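Local atomic coordinates of gala protein type 1, 3 or 4 (Legionella pneumophila subsp. pneumophila, PDB entry 4XA9), a protein that is a leucine-rich-repeat protein that probably binds small GTPases and may stimulate their GTP hydrolysis. Residues L35-F38 with L39-H42; T5-D8 with L9-Y13; A84-L87 with S88-N91; T128-G131 with A132-A136; T56-G59 with V60-F63. All blocks are in the same frame, centred on the assembly; numbering follows the deposited sequence. Where two conformers were deposited one is given.

Contact 1 of 5, residues L35-F38 with L39-H42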
loop_
_atom_site.group_PDB
_atom_site.type_symbol
_atom_site.label_atom_id
_atom_site.label_comp_id
_atom_site.label_asym_id
_atom_site.label_seq_id
_atom_site.Cartn_x
_atom_site.Cartn_y
_atom_site.Cartn_z
ATOM N N LEU A 35 7.000 -11.964 -24.992
ATOM C CA LEU A 35 7.839 -11.244 -24.040
ATOM C C LEU A 35 9.267 -11.808 -23.976
ATOM O O LEU A 35 10.244 -11.065 -24.112
ATOM C CB LEU A 35 7.206 -11.292 -22.650
ATOM C CG LEU A 35 8.093 -10.790 -21.515
ATOM C CD1 LEU A 35 8.338 -9.292 -21.680
ATOM C CD2 LEU A 35 7.468 -11.107 -20.165
ATOM N N CYS A 36 9.382 -13.120 -23.773
ATOM C CA CYS A 36 10.694 -13.752 -23.640
ATOM C C CYS A 36 11.501 -13.661 -24.925
ATOM O O CYS A 36 12.726 -13.544 -24.891
ATOM C CB CYS A 36 10.548 -15.214 -23.220
ATOM S SG CYS A 36 9.886 -15.409 -21.549
ATOM N N GLU A 37 10.812 -13.719 -26.059
ATOM C CA GLU A 37 11.471 -13.568 -27.343
ATOM C C GLU A 37 12.118 -12.199 -27.445
ATOM O O GLU A 37 13.270 -12.069 -27.861
ATOM C CB GLU A 37 10.477 -13.764 -28.486
ATOM C CG GLU A 37 10.838 -14.902 -29.387
ATOM C CD GLU A 37 10.062 -14.888 -30.684
ATOM O OE1 GLU A 37 8.929 -14.353 -30.706
ATOM O OE2 GLU A 37 10.606 -15.407 -31.680
ATOM N N PHE A 38 11.370 -11.173 -27.058
ATOM C CA PHE A 38 11.882 -9.813 -27.082
ATOM C C PHE A 38 13.071 -9.655 -26.133
ATOM O O PHE A 38 14.059 -8.999 -26.473
ATOM C CB PHE A 38 10.772 -8.822 -26.725
ATOM C CG PHE A 38 11.184 -7.382 -26.820
ATOM C CD1 PHE A 38 11.128 -6.708 -28.036
ATOM C CD2 PHE A 38 11.606 -6.692 -25.695
ATOM C CE1 PHE A 38 11.497 -5.384 -28.129
ATOM C CE2 PHE A 38 11.981 -5.369 -25.780
ATOM C CZ PHE A 38 11.926 -4.711 -27.002
ATOM N N LEU A 39 12.976 -10.255 -24.950
ATOM C CA LEU A 39 14.057 -10.170 -23.962
ATOM C C LEU A 39 15.305 -10.904 -24.446
ATOM O O LEU A 39 16.420 -10.451 -24.210
ATOM C CB LEU A 39 13.605 -10.731 -22.614
ATOM C CG LEU A 39 12.540 -9.902 -21.884
ATOM C CD1 LEU A 39 11.974 -10.685 -20.710
ATOM C CD2 LEU A 39 13.112 -8.570 -21.407
ATOM N N GLN A 40 15.114 -12.031 -25.129
ATOM C CA GLN A 40 16.238 -12.788 -25.685
ATOM C C GLN A 40 16.936 -12.011 -26.800
ATOM O O GLN A 40 18.145 -12.142 -26.994
ATOM C CB GLN A 40 15.761 -14.146 -26.198
ATOM C CG GLN A 40 15.448 -15.116 -25.074
ATOM C CD GLN A 40 14.647 -16.309 -25.535
ATOM O OE1 GLN A 40 14.050 -16.292 -26.616
ATOM N NE2 GLN A 40 14.631 -17.360 -24.720
ATOM N N ASN A 41 16.163 -11.201 -27.518
ATOM C CA ASN A 41 16.687 -10.303 -28.540
ATOM C C ASN A 41 17.392 -9.080 -27.956
ATOM O O ASN A 41 18.123 -8.385 -28.661
ATOM C CB ASN A 41 15.554 -9.830 -29.460
ATOM C CG ASN A 41 15.111 -10.894 -30.449
ATOM O OD1 ASN A 41 15.564 -12.039 -30.402
ATOM N ND2 ASN A 41 14.202 -10.522 -31.344
ATOM N N HIS A 42 17.144 -8.800 -26.678
ATOM C CA HIS A 42 17.781 -7.671 -26.010
ATOM C C HIS A 42 18.345 -8.092 -24.665
ATOM O O HIS A 42 17.816 -7.708 -23.630
ATOM C CB HIS A 42 16.799 -6.517 -25.814
ATOM C CG HIS A 42 16.135 -6.074 -27.077
ATOM N ND1 HIS A 42 15.037 -6.716 -27.605
ATOM C CD2 HIS A 42 16.428 -5.065 -27.930
ATOM C CE1 HIS A 42 14.676 -6.117 -28.726
ATOM N NE2 HIS A 42 15.501 -5.109 -28.943
HETATM O O HOH W 1 13.610 -14.426 -31.902
#
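Phe38 and His42, one helical turn apart, make the tight end of this local contact. His42 CE1 lies over one face of the phenyl ring, displaced toward its rim and 3.3 Å from Phe38 CE1. The two rings are neither flat on each other nor upright: their planes meet at 34°, with centroids 4.2 Å apart. What fixes the imidazole is a bond from His42 ND1 to the backbone carbonyl Phe38 O, 2.7 Å long and nearly straight at 171°, with the oxygen lying in the ring plane. Phe38 meets it because its CG is anti to the backbone N (chi1 -176°), which carries the phenyl ring beside its own carbonyl. Backbone bonds of the i to i+4 kind, such as Gln40 N to Cys36 O, hold the turns beneath. The helix, 32-41, is the connection between the parallel strands 19-21 and 47-49, a right-handed beta-alpha-beta unit of the leucine-rich-repeat kind. Its buried side carries Leu35 and Leu39, which meet with Leu35 CG 4.0 Å from Leu39 CD1 and both pack on Leu20 of strand 19-21. His42 also turns its ring edge-to-face with Tyr13. The opposite side is looser and wet. There Glu37 and Asn41 are linked through a water that gives one hydrogen to Glu37 OE2 and a weak bond, 3.4 Å, to Asn41 OD1. Gln40, also exposed, lays its extended chain past Cys36 O and donates from NE2 to the carbonyl of Lys66.

Contact 2 of 5, residues T5-D8 with L9-Y13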
loop_
_atom_site.group_PDB
_atom_site.type_symbol
_atom_site.label_atom_id
_atom_site.label_comp_id
_atom_site.label_asym_id
_atom_site.label_seq_id
_atom_site.Cartn_x
_atom_site.Cartn_y
_atom_site.Cartn_z
ATOM N N THR A 5 1.761 -6.363 -27.514
ATOM C CA THR A 5 2.125 -5.968 -28.873
ATOM C C THR A 5 3.565 -5.485 -28.927
ATOM O O THR A 5 4.149 -5.163 -27.890
ATOM C CB THR A 5 1.220 -4.845 -29.403
ATOM O OG1 THR A 5 1.437 -3.662 -28.622
ATOM C CG2 THR A 5 -0.240 -5.244 -29.312
ATOM N N LEU A 6 4.125 -5.431 -30.138
ATOM C CA LEU A 6 5.456 -4.863 -30.352
ATOM C C LEU A 6 5.529 -3.408 -29.891
ATOM O O LEU A 6 6.556 -2.963 -29.389
ATOM C CB LEU A 6 5.854 -4.950 -31.828
ATOM C CG LEU A 6 6.234 -6.334 -32.355
ATOM C CD1 LEU A 6 6.611 -6.279 -33.838
ATOM C CD2 LEU A 6 7.366 -6.921 -31.531
ATOM N N SER A 7 4.439 -2.670 -30.078
ATOM C CA SER A 7 4.364 -1.280 -29.644
ATOM C C SER A 7 4.479 -1.163 -28.123
ATOM O O SER A 7 5.175 -0.284 -27.618
ATOM C CB SER A 7 3.059 -0.644 -30.128
ATOM O OG SER A 7 2.976 0.716 -29.745
ATOM N N ASP A 8 3.791 -2.046 -27.400
ATOM C CA ASP A 8 3.912 -2.113 -25.941
ATOM C C ASP A 8 5.360 -2.322 -25.524
ATOM O O ASP A 8 5.876 -1.628 -24.656
ATOM C CB ASP A 8 3.067 -3.253 -25.361
ATOM C CG ASP A 8 1.578 -3.028 -25.514
ATOM O OD1 ASP A 8 1.142 -1.857 -25.542
ATOM O OD2 ASP A 8 0.842 -4.036 -25.593
ATOM N N LEU A 9 6.013 -3.290 -26.160
ATOM C CA LEU A 9 7.382 -3.641 -25.821
ATOM C C LEU A 9 8.366 -2.488 -26.038
ATOM O O LEU A 9 9.225 -2.243 -25.193
ATOM C CB LEU A 9 7.813 -4.870 -26.627
ATOM C CG LEU A 9 7.161 -6.167 -26.144
ATOM C CD1 LEU A 9 7.259 -7.270 -27.188
ATOM C CD2 LEU A 9 7.810 -6.619 -24.836
ATOM N N GLU A 10 8.250 -1.771 -27.149
ATOM C CA GLU A 10 9.215 -0.707 -27.405
ATOM C C GLU A 10 8.927 0.542 -26.577
ATOM O O GLU A 10 9.848 1.264 -26.204
ATOM C CB GLU A 10 9.271 -0.361 -28.895
ATOM C CG GLU A 10 10.623 -0.706 -29.538
ATOM C CD GLU A 10 11.703 0.333 -29.255
ATOM O OE1 GLU A 10 11.408 1.541 -29.374
ATOM O OE2 GLU A 10 12.844 -0.057 -28.915
ATOM N N LYS A 11 7.662 0.799 -26.267
ATOM C CA LYS A 11 7.346 1.914 -25.379
ATOM C C LYS A 11 7.761 1.598 -23.941
ATOM O O LYS A 11 8.137 2.488 -23.181
ATOM C CB LYS A 11 5.860 2.262 -25.457
ATOM C CG LYS A 11 5.455 2.777 -26.832
ATOM C CD LYS A 11 3.963 3.008 -26.939
ATOM C CE LYS A 11 3.639 3.818 -28.181
ATOM N NZ LYS A 11 2.254 4.359 -28.136
ATOM N N GLY A 12 7.719 0.323 -23.577
ATOM C CA GLY A 12 8.105 -0.088 -22.237
ATOM C C GLY A 12 9.604 -0.251 -22.075
ATOM O O GLY A 12 10.117 -0.351 -20.960
ATOM N N TYR A 13 10.313 -0.274 -23.198
ATOM C CA TYR A 13 11.754 -0.478 -23.197
ATOM C C TYR A 13 12.504 0.826 -22.897
ATOM O O TYR A 13 12.646 1.678 -23.768
ATOM C CB TYR A 13 12.190 -1.057 -24.552
ATOM C CG TYR A 13 13.658 -1.416 -24.689
ATOM C CD1 TYR A 13 14.495 -1.493 -23.583
ATOM C CD2 TYR A 13 14.210 -1.658 -25.946
ATOM C CE1 TYR A 13 15.836 -1.808 -23.720
ATOM C CE2 TYR A 13 15.544 -1.976 -26.091
ATOM C CZ TYR A 13 16.353 -2.051 -24.979
ATOM O OH TYR A 13 17.686 -2.363 -25.127
#
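Thr5 O accepts from Leu9 N, the first of four successive i to i+4 bonds that run from Thr5-Asp8 into the next turn. Leu6 O receives Glu10 N, Ser7 O receives Lys11 N, and Asp8 O receives Gly12 N at 2.9 Å, so each carbonyl of the first turn is met by an amide of the second. Two amides at the helix start, Asp8 N and Thr5 N, are taken up by side chains. Thr5 is the N-cap: its OG1 takes the N-H of Asp8 at 3.1 Å in a bond of 163°. Asp8 answers with OD2, which accepts from Thr5 N at 3.2 Å, the amide approaching from above the carboxylate plane. The reciprocal pair is a capping box, and the negative carboxylate beside the helix start would probably interact favourably with its dipole. Lys11 CG is anti to its carbonyl carbon (chi1 -65°), which lays the chain back over Ser7, with Lys11 CG 3.2 Å from Ser7 O. Lys11 NZ stays 6.8 Å from Asp8 OD1, too far for an ion pair. On the apolar flank Leu6 CD2 makes a loose contact with Leu9 CD1, 4.4 Å away. Helix 6-12 lies at the N-terminal end of the repeat stack, where Leu9 packs against Leu34 and Phe38 of helix 32-41, and Gly12 shares a backbone hydrogen bond with Ser21 of strand 19-21.

Contact 3 of 5, residues A84-L87 with S88-N91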
loop_
_atom_site.group_PDB
_atom_site.type_symbol
_atom_site.label_atom_id
_atom_site.label_comp_id
_atom_site.label_asym_id
_atom_site.label_seq_id
_atom_site.Cartn_x
_atom_site.Cartn_y
_atom_site.Cartn_z
ATOM N N ALA A 84 4.959 -19.088 -7.334
ATOM C CA ALA A 84 6.101 -18.858 -6.462
ATOM C C ALA A 84 7.038 -20.069 -6.445
ATOM O O ALA A 84 8.255 -19.919 -6.424
ATOM C CB ALA A 84 5.631 -18.529 -5.046
ATOM N N GLN A 85 6.469 -21.268 -6.455
ATOM C CA GLN A 85 7.284 -22.476 -6.456
ATOM C C GLN A 85 8.195 -22.514 -7.683
ATOM O O GLN A 85 9.371 -22.876 -7.596
ATOM C CB GLN A 85 6.394 -23.720 -6.407
ATOM C CG GLN A 85 5.742 -23.947 -5.050
ATOM C CD GLN A 85 4.740 -25.085 -5.063
ATOM O OE1 GLN A 85 4.733 -25.912 -5.978
ATOM N NE2 GLN A 85 3.879 -25.127 -4.052
ATOM N N TRP A 86 7.637 -22.127 -8.808
ATOM C CA TRP A 86 8.345 -22.114 -10.057
ATOM C C TRP A 86 9.421 -21.060 -10.150
ATOM O O TRP A 86 10.485 -21.314 -10.586
ATOM C CB TRP A 86 7.408 -22.214 -11.273
ATOM C CG TRP A 86 7.294 -23.645 -11.488
ATOM C CD1 TRP A 86 6.445 -24.483 -10.860
ATOM C CD2 TRP A 86 8.212 -24.469 -12.227
ATOM N NE1 TRP A 86 6.736 -25.760 -11.192
ATOM C CE2 TRP A 86 7.798 -25.791 -12.052
ATOM C CE3 TRP A 86 9.310 -24.203 -13.057
ATOM C CZ2 TRP A 86 8.454 -26.876 -12.663
ATOM C CZ3 TRP A 86 9.955 -25.271 -13.686
ATOM C CH2 TRP A 86 9.536 -26.593 -13.471
ATOM N N LEU A 87 9.091 -19.873 -9.714
ATOM C CA LEU A 87 10.064 -18.794 -9.658
ATOM C C LEU A 87 11.280 -19.206 -8.831
ATOM O O LEU A 87 12.395 -18.752 -9.085
ATOM C CB LEU A 87 9.434 -17.528 -9.073
ATOM C CG LEU A 87 8.525 -16.733 -10.010
ATOM C CD1 LEU A 87 7.877 -15.561 -9.272
ATOM C CD2 LEU A 87 9.323 -16.238 -11.199
ATOM N N SER A 88 11.072 -20.082 -7.848
ATOM C CA SER A 88 12.168 -20.477 -6.969
ATOM C C SER A 88 13.187 -21.312 -7.735
ATOM O O SER A 88 14.302 -21.534 -7.257
ATOM C CB SER A 88 11.654 -21.254 -5.753
ATOM O OG SER A 88 11.229 -22.558 -6.107
ATOM N N GLU A 89 12.803 -21.757 -8.931
ATOM C CA GLU A 89 13.678 -22.556 -9.778
ATOM C C GLU A 89 14.482 -21.693 -10.749
ATOM O O GLU A 89 15.339 -22.204 -11.481
ATOM C CB GLU A 89 12.864 -23.583 -10.573
ATOM C CG GLU A 89 11.893 -24.417 -9.746
ATOM C CD GLU A 89 12.590 -25.354 -8.783
ATOM O OE1 GLU A 89 13.791 -25.632 -8.983
ATOM O OE2 GLU A 89 11.934 -25.811 -7.822
ATOM N N ASP A 90 14.208 -20.392 -10.776
ATOM C CA ASP A 90 14.900 -19.544 -11.734
ATOM C C ASP A 90 16.340 -19.324 -11.332
ATOM O O ASP A 90 16.645 -19.081 -10.165
ATOM C CB ASP A 90 14.210 -18.197 -11.908
ATOM C CG ASP A 90 14.800 -17.405 -13.062
ATOM O OD1 ASP A 90 14.343 -17.587 -14.214
ATOM O OD2 ASP A 90 15.729 -16.612 -12.823
ATOM N N ASN A 91 17.228 -19.392 -12.311
ATOM C CA ASN A 91 18.652 -19.367 -12.017
ATOM C C ASN A 91 19.321 -18.001 -12.196
ATOM O O ASN A 91 20.539 -17.887 -12.042
ATOM C CB ASN A 91 19.352 -20.430 -12.863
ATOM C CG ASN A 91 18.899 -21.837 -12.500
ATOM O OD1 ASN A 91 18.843 -22.191 -11.319
ATOM N ND2 ASN A 91 18.568 -22.640 -13.504
#
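The indole of Trp86 has Glu89 beside it: CG of the glutamate stands 4.2 Å from Trp86 CE3, obliquely to the ring and near its rim. This is a loose aliphatic touch. Glu89 CG is put there by chi1 (-50°), anti to the carbonyl carbon; the bend at chi2 only turns the carboxylate. The indole also packs on Val60 and Lys61 of helix 57-63. Beneath the side chains, helix 80-87 comes to its end. Ser88 N still reaches Ala84 O at 3.2 Å, but the following amides bind three residues back: Glu89 N to Trp86 O at 2.9 Å, and Asp90 N to Leu87 O at 3.0 Å, which closes a type I beta turn. Ser88 OG, set between its own N and carbonyl carbon (chi1 73°), turns back to donate to Gln85 O, although the modelled separation is improbably short. The turn leads from the helix toward strand 95-97 of the leucine-rich repeats. Asp90 is buried, and backbone amides satisfy its carboxylate: OD1 to Asn65 N ties it to the loop after helix 57-63, while OD2 braces its own loop through His92 N and Ile93 N. Three N-H donors would probably stabilise a negative charge here.

Contact 4 of 5, residues T128-G131 with A132-A136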
loop_
_atom_site.group_PDB
_atom_site.type_symbol
_atom_site.label_atom_id
_atom_site.label_comp_id
_atom_site.label_asym_id
_atom_site.label_seq_id
_atom_site.Cartn_x
_atom_site.Cartn_y
_atom_site.Cartn_z
ATOM N N THR A 128 1.782 -16.452 6.816
ATOM C CA THR A 128 1.533 -16.523 8.250
ATOM C C THR A 128 2.829 -16.766 9.002
ATOM O O THR A 128 3.908 -16.724 8.409
ATOM C CB THR A 128 0.536 -17.642 8.597
ATOM O OG1 THR A 128 1.171 -18.922 8.438
ATOM C CG2 THR A 128 -0.690 -17.557 7.687
ATOM N N LYS A 129 2.721 -17.028 10.304
ATOM C CA LYS A 129 3.885 -17.387 11.113
ATOM C C LYS A 129 4.590 -18.634 10.566
ATOM O O LYS A 129 5.787 -18.827 10.785
ATOM C CB LYS A 129 3.476 -17.621 12.573
ATOM C CG LYS A 129 2.421 -18.712 12.767
ATOM C CD LYS A 129 1.977 -18.792 14.226
ATOM C CE LYS A 129 0.993 -19.930 14.451
ATOM N NZ LYS A 129 -0.245 -19.777 13.644
ATOM N N VAL A 130 3.846 -19.485 9.865
ATOM C CA VAL A 130 4.431 -20.692 9.284
ATOM C C VAL A 130 5.396 -20.320 8.157
ATOM O O VAL A 130 6.512 -20.834 8.088
ATOM C CB VAL A 130 3.346 -21.659 8.755
ATOM C CG1 VAL A 130 3.990 -22.843 8.053
ATOM C CG2 VAL A 130 2.466 -22.147 9.900
ATOM N N GLY A 131 4.967 -19.414 7.285
ATOM C CA GLY A 131 5.823 -18.918 6.223
ATOM C C GLY A 131 7.040 -18.180 6.749
ATOM O O GLY A 131 8.138 -18.313 6.209
ATOM N N ALA A 132 6.849 -17.393 7.807
ATOM C CA ALA A 132 7.963 -16.685 8.427
ATOM C C ALA A 132 9.001 -17.689 8.919
ATOM O O ALA A 132 10.206 -17.440 8.849
ATOM C CB ALA A 132 7.479 -15.818 9.566
ATOM N N GLY A 133 8.522 -18.830 9.406
ATOM C CA GLY A 133 9.401 -19.905 9.831
ATOM C C GLY A 133 10.294 -20.390 8.704
ATOM O O GLY A 133 11.485 -20.659 8.900
ATOM N N TYR A 134 9.717 -20.501 7.512
ATOM C CA TYR A 134 10.479 -20.904 6.339
ATOM C C TYR A 134 11.539 -19.865 5.989
ATOM O O TYR A 134 12.679 -20.205 5.663
ATOM C CB TYR A 134 9.545 -21.113 5.146
ATOM C CG TYR A 134 8.486 -22.176 5.355
ATOM C CD1 TYR A 134 8.734 -23.300 6.137
ATOM C CD2 TYR A 134 7.234 -22.052 4.769
ATOM C CE1 TYR A 134 7.758 -24.273 6.320
ATOM C CE2 TYR A 134 6.261 -23.011 4.947
ATOM C CZ TYR A 134 6.524 -24.118 5.721
ATOM O OH TYR A 134 5.537 -25.066 5.885
ATOM N N LEU A 135 11.147 -18.595 6.053
ATOM C CA LEU A 135 12.018 -17.495 5.659
ATOM C C LEU A 135 13.141 -17.306 6.666
ATOM O O LEU A 135 14.197 -16.755 6.344
ATOM C CB LEU A 135 11.207 -16.203 5.509
ATOM C CG LEU A 135 10.247 -16.157 4.322
ATOM C CD1 LEU A 135 9.282 -14.989 4.438
ATOM C CD2 LEU A 135 11.045 -16.045 3.035
ATOM N N ALA A 136 12.911 -17.775 7.888
ATOM C CA ALA A 136 13.919 -17.692 8.939
ATOM C C ALA A 136 15.136 -18.554 8.612
ATOM O O ALA A 136 16.207 -18.371 9.183
ATOM C CB ALA A 136 13.323 -18.105 10.273
#
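Val130 and Tyr134 lie side by side, one turn apart on helix 129-135, the alpha connection between parallel strands 119-121 and 142-144 in this leucine-rich-repeat solenoid. The two side chains point the same way, and Val130 CG1 touches the end of the phenol, 3.5 Å from Tyr134 OH and 3.7 Å from Tyr134 CZ. The same ring lies across the backbone: Val130 O sits over the centre of one face, 3.5 Å above the plane, and Tyr134 CD2 comes 3.7 Å from Gly131 CA. Tyr134 reaches this place because its CG is anti to the carbonyl carbon (chi1 -60°), swinging the ring back over the preceding turn, where Gly131 presents only backbone to it. Val130 O is meanwhile the acceptor for Tyr134 N, so one carbonyl both takes the amide and faces the ring. Beyond this first shell, Leu135 N binds Gly131 O and Ala132 N binds Thr128 O, continuing the i to i+4 ladder. Leu135 goes to the buried side, between helices 104-113 and 151-159, touching Val108 and Leu158; Tyr134 instead rests on Lys109. The start of the helix is set by Thr128 at the N-cap. Its hydroxyl is shared with the neighbouring repeat helix through a hydrogen bond to Asp105 OD2, and Thr128 OG1 at the same time accepts from Val130 N at 3.1 Å, with a bond angle of 151°.

Contact 5 of 5, residues T56-G59 with V60-F63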
loop_
_atom_site.group_PDB
_atom_site.type_symbol
_atom_site.label_atom_id
_atom_site.label_comp_id
_atom_site.label_asym_id
_atom_site.label_seq_id
_atom_site.Cartn_x
_atom_site.Cartn_y
_atom_site.Cartn_z
ATOM N N THR A 56 -0.698 -15.964 -14.464
ATOM C CA THR A 56 -0.889 -17.053 -13.513
ATOM C C THR A 56 0.384 -17.883 -13.421
ATOM O O THR A 56 1.405 -17.517 -13.999
ATOM C CB THR A 56 -2.055 -17.979 -13.908
ATOM O OG1 THR A 56 -1.655 -18.810 -15.007
ATOM C CG2 THR A 56 -3.292 -17.169 -14.292
ATOM N N ALA A 57 0.309 -19.004 -12.709
ATOM C CA ALA A 57 1.445 -19.911 -12.569
ATOM C C ALA A 57 1.911 -20.453 -13.922
ATOM O O ALA A 57 3.101 -20.698 -14.125
ATOM C CB ALA A 57 1.090 -21.063 -11.637
ATOM N N ASN A 58 0.975 -20.633 -14.847
ATOM C CA ASN A 58 1.327 -21.107 -16.180
ATOM C C ASN A 58 2.209 -20.119 -16.933
ATOM O O ASN A 58 3.083 -20.513 -17.708
ATOM C CB ASN A 58 0.063 -21.403 -16.979
ATOM C CG ASN A 58 -0.583 -22.705 -16.566
ATOM O OD1 ASN A 58 0.081 -23.592 -16.022
ATOM N ND2 ASN A 58 -1.880 -22.834 -16.824
ATOM N N GLY A 59 1.980 -18.833 -16.692
ATOM C CA GLY A 59 2.782 -17.793 -17.307
ATOM C C GLY A 59 4.187 -17.801 -16.756
ATOM O O GLY A 59 5.153 -17.576 -17.485
ATOM N N VAL A 60 4.299 -18.058 -15.456
ATOM C CA VAL A 60 5.598 -18.183 -14.813
ATOM C C VAL A 60 6.387 -19.348 -15.410
ATOM O O VAL A 60 7.578 -19.215 -15.693
ATOM C CB VAL A 60 5.458 -18.380 -13.295
ATOM C CG1 VAL A 60 6.808 -18.706 -12.672
ATOM C CG2 VAL A 60 4.863 -17.134 -12.652
ATOM N N LYS A 61 5.722 -20.485 -15.611
ATOM C CA LYS A 61 6.367 -21.651 -16.230
ATOM C C LYS A 61 6.943 -21.322 -17.601
ATOM O O LYS A 61 7.936 -21.915 -18.025
ATOM C CB LYS A 61 5.384 -22.819 -16.361
ATOM C CG LYS A 61 5.042 -23.492 -15.042
ATOM C CD LYS A 61 4.172 -24.718 -15.257
ATOM C CE LYS A 61 3.919 -25.445 -13.943
ATOM N NZ LYS A 61 3.076 -26.657 -14.141
ATOM N N LEU A 62 6.307 -20.378 -18.291
ATOM C CA LEU A 62 6.739 -19.968 -19.621
ATOM C C LEU A 62 7.850 -18.942 -19.551
ATOM O O LEU A 62 8.507 -18.656 -20.549
ATOM C CB LEU A 62 5.556 -19.403 -20.410
ATOM C CG LEU A 62 4.469 -20.441 -20.694
ATOM C CD1 LEU A 62 3.278 -19.819 -21.400
ATOM C CD2 LEU A 62 5.059 -21.570 -21.530
ATOM N N PHE A 63 8.058 -18.379 -18.367
ATOM C CA PHE A 63 9.046 -17.325 -18.214
ATOM C C PHE A 63 10.366 -17.819 -17.638
ATOM O O PHE A 63 11.438 -17.374 -18.047
ATOM C CB PHE A 63 8.502 -16.209 -17.321
ATOM C CG PHE A 63 9.506 -15.140 -17.033
ATOM C CD1 PHE A 63 9.747 -14.138 -17.961
ATOM C CD2 PHE A 63 10.217 -15.136 -15.844
ATOM C CE1 PHE A 63 10.675 -13.153 -17.713
ATOM C CE2 PHE A 63 11.154 -14.151 -15.586
ATOM C CZ PHE A 63 11.386 -13.159 -16.521
HETATM O O HOH W 2 0.867 -24.491 -13.398
#
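Val60 N meets Thr56 O and Lys61 N meets Ala57 O, the latter at 3.0 Å and 160°, two ordinary i to i+4 bonds. The next amide is less well placed: Leu62 N makes only weak bonds, to Asn58 O and to Gly59 O, and Phe63 N binds Val60 O, three residues back, at 2.8 Å. At the other end, Thr56 is the N-cap, its OG1 accepting from Asn58 N at 3.2 Å while also hydrogen-bonding Asp29 OD2. Side chains then lie back over carbonyls of the previous turn. Lys61 CG passes 3.5 Å from Ala57 O and Leu62 CG passes 3.3 Å from Asn58 O, each with CG anti to its carbonyl carbon (chi1 -72° for Lys61). Helix 57-63 joins parallel strands 47-49 and 71-73 as a beta-alpha-beta unit of the leucine-rich-repeat fold. Gly59 is buried on it and meets the second turn through backbone alone, Leu62 CB lying 3.5 Å from Gly59 O. The two flanks meet different helices. Val60, with CB 3.4 Å from Ala57 O, packs on Leu87 of helix 80-87, whereas Leu62 and Phe63 turn to Ile32 of helix 32-41. On the solvent side Lys61 is extended beyond CG, and a water links it to Asn58: the water donates to Asn58 OD1 at 2.9 Å and accepts a weak bond from Lys61 NZ.

Overall arrangement
All five contacts are short-range, within or at the end of helices. Contact 2 is largely surface and caps the N-terminal end, yet its Leu9 and Tyr13 touch Phe38 and His42 of contact 1. Contacts 1, 3, 4 and 5 are each partly buried, with a buried face and a solvent face. Contact 1 meets contact 5 through Cys36 and Phe63, and contact 5 meets contact 3 through Val60 with Trp86 and Leu87. Contact 4 stands apart, its nearest atoms about 10 Å from contact 3. Threonine N-caps open the helices of contacts 2, 4 and 5, with a capping box in the first alone; contact 1 adds a histidine-to-carbonyl bond near its helix end, contact 3 a beta turn.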